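Local structure of hypothetical protein AGR_pAT_315 (Agrobacterium tumefaciens str. C58, 1VQY) at residues B[24-27]-B[28-31]; B[31-34]-B[35-39]. The protein is of unknown function but belongs to the NIPSNAP family, whose members have the dimeric alpha-beta barrel type of fold. All coordinates share one frame; numbering follows the deposited sequence.

Contact 1 (B[24-27]-B[28-31]); sequences GGKM and QEYL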
ATOM      1  N   GLY B  24      -5.593 -10.018 -15.123  1.00 18.67           N
ATOM      2  CA  GLY B  24      -4.583 -10.726 -15.892  1.00 18.43           C
ATOM      3  C   GLY B  24      -5.185 -11.425 -17.100  1.00 19.19           C
ATOM      4  O   GLY B  24      -6.228 -12.074 -17.001  1.00 18.15           O
ATOM      5  N   GLY B  25      -4.534 -11.269 -18.250  1.00 19.70           N
ATOM      6  CA  GLY B  25      -5.022 -11.862 -19.485  1.00 19.02           C
ATOM      7  C   GLY B  25      -6.046 -11.034 -20.239  1.00 19.54           C
ATOM      8  O   GLY B  25      -6.449 -11.418 -21.335  1.00 19.68           O
ATOM      9  N   LYS B  26      -6.433  -9.877 -19.691  1.00 20.81           N
ATOM     10  CA  LYS B  26      -7.547  -9.073 -20.246  1.00 19.39           C
ATOM     11  C   LYS B  26      -7.146  -7.745 -20.907  1.00 17.39           C
ATOM     12  O   LYS B  26      -7.984  -7.060 -21.474  1.00 17.71           O
ATOM     13  CB  LYS B  26      -8.609  -8.842 -19.157  1.00 18.98           C
ATOM     14  CG  LYS B  26      -9.144 -10.151 -18.551  1.00 20.42           C
ATOM     15  CD  LYS B  26      -9.878 -11.006 -19.608  1.00 25.99           C
ATOM     16  CE  LYS B  26     -10.361 -12.317 -19.050  1.00 27.09           C
ATOM     17  NZ  LYS B  26     -11.321 -12.107 -17.944  1.00 30.11           N
HETATM   18  N   MSE B  27      -5.868  -7.406 -20.886  1.00 16.93           N
HETATM   19  CA  MSE B  27      -5.435  -6.119 -21.432  1.00 16.82           C
HETATM   20  C   MSE B  27      -5.865  -5.854 -22.867  1.00 15.96           C
HETATM   21  O   MSE B  27      -6.351  -4.765 -23.169  1.00 14.58           O
HETATM   22  CB  MSE B  27      -3.908  -5.897 -21.306  1.00 16.98           C
HETATM   23  CG  MSE B  27      -3.433  -4.431 -21.629  1.00 15.40           C
HETATM   24 SE   MSE B  27      -4.466  -3.079 -20.666  1.00 25.91          SE
HETATM   25  CE  MSE B  27      -3.635  -3.382 -19.020  1.00 23.54           C
ATOM     26  N   GLN B  28      -5.669  -6.822 -23.752  1.00 18.45           N
ATOM     27  CA  GLN B  28      -6.012  -6.619 -25.160  1.00 19.92           C
ATOM     28  C   GLN B  28      -7.517  -6.556 -25.385  1.00 19.67           C
ATOM     29  O   GLN B  28      -7.978  -5.873 -26.297  1.00 19.34           O
ATOM     30  CB  GLN B  28      -5.384  -7.695 -26.052  1.00 20.46           C
ATOM     31  CG  GLN B  28      -3.844  -7.662 -26.076  1.00 26.54           C
ATOM     32  CD  GLN B  28      -3.272  -6.289 -26.425  1.00 32.86           C
ATOM     33  OE1 GLN B  28      -3.636  -5.689 -27.441  1.00 30.20           O
ATOM     34  NE2 GLN B  28      -2.383  -5.779 -25.565  1.00 31.16           N
ATOM     35  N   GLU B  29      -8.273  -7.268 -24.563  1.00 20.43           N
ATOM     36  CA  GLU B  29      -9.739  -7.213 -24.623  1.00 22.21           C
ATOM     37  C   GLU B  29     -10.247  -5.852 -24.115  1.00 20.27           C
ATOM     38  O   GLU B  29     -11.083  -5.212 -24.756  1.00 18.72           O
ATOM     39  CB  GLU B  29     -10.328  -8.357 -23.805  1.00 21.59           C
ATOM     40  CG  GLU B  29     -11.799  -8.630 -24.046  1.00 27.73           C
ATOM     41  CD  GLU B  29     -12.334  -9.776 -23.176  1.00 27.85           C
ATOM     42  OE1 GLU B  29     -11.531 -10.634 -22.736  1.00 35.10           O
ATOM     43  OE2 GLU B  29     -13.564  -9.806 -22.926  1.00 36.22           O
ATOM     44  N   TYR B  30      -9.720  -5.413 -22.971  1.00 19.11           N
ATOM     45  CA  TYR B  30      -9.992  -4.071 -22.441  1.00 19.04           C
ATOM     46  C   TYR B  30      -9.729  -3.005 -23.500  1.00 18.77           C
ATOM     47  O   TYR B  30     -10.598  -2.200 -23.805  1.00 18.19           O
ATOM     48  CB  TYR B  30      -9.123  -3.764 -21.209  1.00 18.09           C
ATOM     49  CG  TYR B  30      -9.361  -2.379 -20.684  1.00 18.52           C
ATOM     50  CD1 TYR B  30      -8.651  -1.283 -21.206  1.00 19.89           C
ATOM     51  CD2 TYR B  30     -10.312  -2.134 -19.690  1.00 19.46           C
ATOM     52  CE1 TYR B  30      -8.868   0.006 -20.739  1.00 16.98           C
ATOM     53  CE2 TYR B  30     -10.544  -0.836 -19.219  1.00 17.79           C
ATOM     54  CZ  TYR B  30      -9.825   0.227 -19.764  1.00 16.65           C
ATOM     55  OH  TYR B  30     -10.030   1.525 -19.336  1.00 19.56           O
ATOM     56  N   LEU B  31      -8.514  -3.018 -24.043  1.00 18.11           N
ATOM     57  CA  LEU B  31      -8.096  -2.076 -25.061  1.00 17.45           C
ATOM     58  C   LEU B  31      -8.956  -2.081 -26.314  1.00 17.27           C
ATOM     59  O   LEU B  31      -9.237  -1.021 -26.887  1.00 16.35           O
ATOM     60  CB  LEU B  31      -6.647  -2.359 -25.448  1.00 17.14           C
ATOM     61  CG  LEU B  31      -5.611  -1.914 -24.425  1.00 17.78           C
ATOM     62  CD1 LEU B  31      -4.220  -2.263 -24.961  1.00 17.58           C
ATOM     63  CD2 LEU B  31      -5.745  -0.395 -24.066  1.00 14.51           C
TER
HETATM   64  O   HOH W   1      -7.234  -9.737 -23.462  1.00 14.15           O
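The carbonyl of Lys26 and the amide of Tyr30 meet where the loop 24-27 runs into helix 27-46. Tyr30 N donates to Lys26 O over 2.8 Å. One step on, Leu31 N reaches Met27 O at 2.9 Å. Gly25 has positive phi (86°), a conformation that glycine takes readily. A water ties this bend to the helix: it donates to Gly25 O and accepts from Glu29 N at 2.9 Å, so an amide of the first turn is served by the loop through solvent.

Met27, present as selenomethionine, starts with CG anti to its backbone N (chi1 -169°) and then folds twice, which lays the chain across Leu31; Met27 CG lies 4.1 Å from Leu31 CD1, and Met27 SE lies near Leu31 CG. Beyond Leu31, Met27 packs on Ile22, Ser61 and Val63. On another side of the turn Lys26 and Glu29 run alongside each other in the same direction. Their contact is made by methylene and carboxylate, Lys26 CD to Glu29 OE1 at 3.6 Å, whereas Lys26 NZ stays 5.0 Å from that oxygen, too far for a salt bridge. The Tyr30 side chain packs on Tyr20, Ile22, Val63 and His65 of the sheet, and its hydroxyl is hydrogen-bonded to that of Tyr52. This is the first turn of an alpha helix, entered through a glycine bend from strand 14-22 in the alpha-beta fold of the Dim_A_B_barrel clan.

Contact 2 (B[31-34]-B[35-39]); sequences LKLV and REEGI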
ATOM      1  N   LEU B  31      -8.514  -3.018 -24.043  1.00 18.11           N
ATOM      2  CA  LEU B  31      -8.096  -2.076 -25.061  1.00 17.45           C
ATOM      3  C   LEU B  31      -8.956  -2.081 -26.314  1.00 17.27           C
ATOM      4  O   LEU B  31      -9.237  -1.021 -26.887  1.00 16.35           O
ATOM      5  CB  LEU B  31      -6.647  -2.359 -25.448  1.00 17.14           C
ATOM      6  CG  LEU B  31      -5.611  -1.914 -24.425  1.00 17.78           C
ATOM      7  CD1 LEU B  31      -4.220  -2.263 -24.961  1.00 17.58           C
ATOM      8  CD2 LEU B  31      -5.745  -0.395 -24.066  1.00 14.51           C
ATOM      9  N   LYS B  32      -9.359  -3.278 -26.736  1.00 18.43           N
ATOM     10  CA  LYS B  32     -10.123  -3.456 -27.957  1.00 18.79           C
ATOM     11  C   LYS B  32     -11.508  -2.854 -27.808  1.00 18.37           C
ATOM     12  O   LYS B  32     -12.005  -2.191 -28.719  1.00 19.92           O
ATOM     13  CB  LYS B  32     -10.239  -4.940 -28.325  1.00 18.72           C
ATOM     14  CG  LYS B  32     -11.088  -5.181 -29.564  1.00 19.73           C
ATOM     15  CD  LYS B  32     -11.276  -6.649 -29.906  1.00 21.54           C
ATOM     16  CE  LYS B  32     -11.623  -6.778 -31.398  1.00 23.46           C
ATOM     17  NZ  LYS B  32     -11.922  -8.168 -31.804  1.00 35.07           N
ATOM     18  N   LEU B  33     -12.139  -3.113 -26.677  1.00 17.54           N
ATOM     19  CA  LEU B  33     -13.420  -2.485 -26.374  1.00 18.85           C
ATOM     20  C   LEU B  33     -13.352  -0.961 -26.406  1.00 17.60           C
ATOM     21  O   LEU B  33     -14.225  -0.310 -26.981  1.00 17.33           O
ATOM     22  CB  LEU B  33     -13.928  -2.938 -25.002  1.00 19.81           C
ATOM     23  CG  LEU B  33     -14.559  -4.322 -25.038  1.00 19.85           C
ATOM     24  CD1 LEU B  33     -14.676  -4.852 -23.627  1.00 22.76           C
ATOM     25  CD2 LEU B  33     -15.912  -4.278 -25.733  1.00 21.96           C
ATOM     26  N   VAL B  34     -12.316  -0.392 -25.810  1.00 16.11           N
ATOM     27  CA  VAL B  34     -12.216   1.050 -25.750  1.00 17.03           C
ATOM     28  C   VAL B  34     -11.904   1.594 -27.154  1.00 17.65           C
ATOM     29  O   VAL B  34     -12.611   2.482 -27.645  1.00 18.67           O
ATOM     30  CB  VAL B  34     -11.199   1.519 -24.675  1.00 17.14           C
ATOM     31  CG1 VAL B  34     -11.052   3.056 -24.670  1.00 16.27           C
ATOM     32  CG2 VAL B  34     -11.641   1.028 -23.295  1.00 16.91           C
ATOM     33  N   ARG B  35     -10.890   1.030 -27.807  1.00 17.56           N
ATOM     34  CA  ARG B  35     -10.526   1.408 -29.190  1.00 17.36           C
ATOM     35  C   ARG B  35     -11.731   1.440 -30.133  1.00 18.44           C
ATOM     36  O   ARG B  35     -12.007   2.456 -30.786  1.00 16.96           O
ATOM     37  CB  ARG B  35      -9.475   0.430 -29.739  1.00 16.78           C
ATOM     38  CG  ARG B  35      -8.994   0.737 -31.173  1.00 17.95           C
ATOM     39  CD  ARG B  35      -7.829  -0.145 -31.627  1.00 15.81           C
ATOM     40  NE  ARG B  35      -6.731  -0.097 -30.662  1.00 18.66           N
ATOM     41  CZ  ARG B  35      -6.394  -1.073 -29.814  1.00 16.17           C
ATOM     42  NH1 ARG B  35      -7.033  -2.240 -29.786  1.00 20.38           N
ATOM     43  NH2 ARG B  35      -5.395  -0.881 -28.980  1.00 15.79           N
ATOM     44  N   GLU B  36     -12.453   0.318 -30.169  1.00 20.28           N
ATOM     45  CA  GLU B  36     -13.494   0.072 -31.158  1.00 21.28           C
ATOM     46  C   GLU B  36     -14.876   0.650 -30.830  1.00 21.13           C
ATOM     47  O   GLU B  36     -15.663   0.894 -31.742  1.00 20.60           O
ATOM     48  CB  GLU B  36     -13.615  -1.424 -31.387  1.00 21.96           C
ATOM     49  CG  GLU B  36     -12.335  -2.067 -31.939  1.00 24.34           C
ATOM     50  CD  GLU B  36     -12.555  -3.498 -32.430  1.00 24.61           C
ATOM     51  OE1 GLU B  36     -13.649  -4.060 -32.213  1.00 27.52           O
ATOM     52  OE2 GLU B  36     -11.629  -4.069 -33.037  1.00 31.69           O
ATOM     53  N   GLU B  37     -15.171   0.877 -29.549  1.00 21.64           N
ATOM     54  CA  GLU B  37     -16.488   1.380 -29.135  1.00 22.45           C
ATOM     55  C   GLU B  37     -16.447   2.538 -28.138  1.00 20.90           C
ATOM     56  O   GLU B  37     -17.033   3.587 -28.388  1.00 22.03           O
ATOM     57  CB  GLU B  37     -17.311   0.243 -28.534  1.00 21.98           C
ATOM     58  CG  GLU B  37     -17.674  -0.803 -29.550  1.00 27.72           C
ATOM     59  CD  GLU B  37     -18.354  -2.015 -28.946  1.00 28.67           C
ATOM     60  OE1 GLU B  37     -19.423  -1.843 -28.306  1.00 31.67           O
ATOM     61  OE2 GLU B  37     -17.821  -3.134 -29.139  1.00 31.44           O
ATOM     62  N   GLY B  38     -15.752   2.352 -27.020  1.00 18.38           N
ATOM     63  CA  GLY B  38     -15.944   3.198 -25.853  1.00 18.47           C
ATOM     64  C   GLY B  38     -15.497   4.637 -25.969  1.00 17.11           C
ATOM     65  O   GLY B  38     -16.215   5.544 -25.563  1.00 15.79           O
ATOM     66  N   ILE B  39     -14.321   4.842 -26.547  1.00 16.83           N
ATOM     67  CA  ILE B  39     -13.743   6.175 -26.644  1.00 16.91           C
ATOM     68  C   ILE B  39     -14.533   7.065 -27.633  1.00 16.67           C
ATOM     69  O   ILE B  39     -14.599   8.293 -27.465  1.00 16.59           O
ATOM     70  CB  ILE B  39     -12.210   6.092 -26.974  1.00 17.92           C
ATOM     71  CG1 ILE B  39     -11.422   7.179 -26.232  1.00 18.49           C
ATOM     72  CG2 ILE B  39     -11.943   6.143 -28.516  1.00 17.75           C
ATOM     73  CD1 ILE B  39     -11.622   7.212 -24.746  1.00 17.77           C
TER
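Side chains and carbonyls of Leu31 to Val34 meet Arg35 to Ile39 one turn further on, a local contact within helix 27-46, whose side chains here touch strand 49-55 and helix 86-96. The turn begins as regular alpha helix: Arg35 N donates to Leu31 O at 2.8 Å and Glu36 N to Lys32 O. Then it widens. Leu33 O accepts from both Glu37 N, through a bent bond (N-H...O 141°), and Gly38 N at 3.1 Å; Ile39 N reaches back to Val34 O, also at 3.1 Å but nearly straight.

The extended Lys32 chain passes at a slant across the Glu36 carboxylate. Lys32 CE comes to 3.2 Å from Glu36 OE2, and Lys32 CG lies by the carboxylate carbon, while Lys32 NZ remains 4.3 Å from Glu36 OE2, beyond a salt bridge though probably still favourable electrostatically. In Arg35, a chi1 of -179° sets CG opposite the amide nitrogen, and a bend at chi3 (-53°) carries the guanidinium back over the preceding turn: Leu31 O sits over one face, toward the rim, and NH2 approaches Leu31 CB. Its NE forms a salt bridge with Asp111 of the second subunit, and Phe112 of that subunit packs on Arg35 and Val34. Glu37 OE1 forms a salt bridge with Arg94 NH2 of helix 86-96. On the sheet side Val34 CG1 meets Ile39 CB at 4.0 Å, both side chains also touching Tyr52. Leu33 O shared by two amides, and the two bonds that span five residues (Gly38 to Leu33, Ile39 to Val34), mark a pi-type turn.

Contacts 1 and 2 are successive portions of helix 27-46, their centres about 11 Å apart, and they share Leu31, through which the backbone bonding passes from the helix start to the widened turn. The Leu31 side chain packs on Val54 of strand 49-55 and on Thr110 of the second subunit, so the residue common to both contacts also lies at the subunit interface. Tyr52 is a neighbour of both on the sheet side. Contact 1 lies about 17 Å and contact 2 about 13 Å from the chain centre, measured between centres. With the function unknown, neither contact can be related to an active site or ligand.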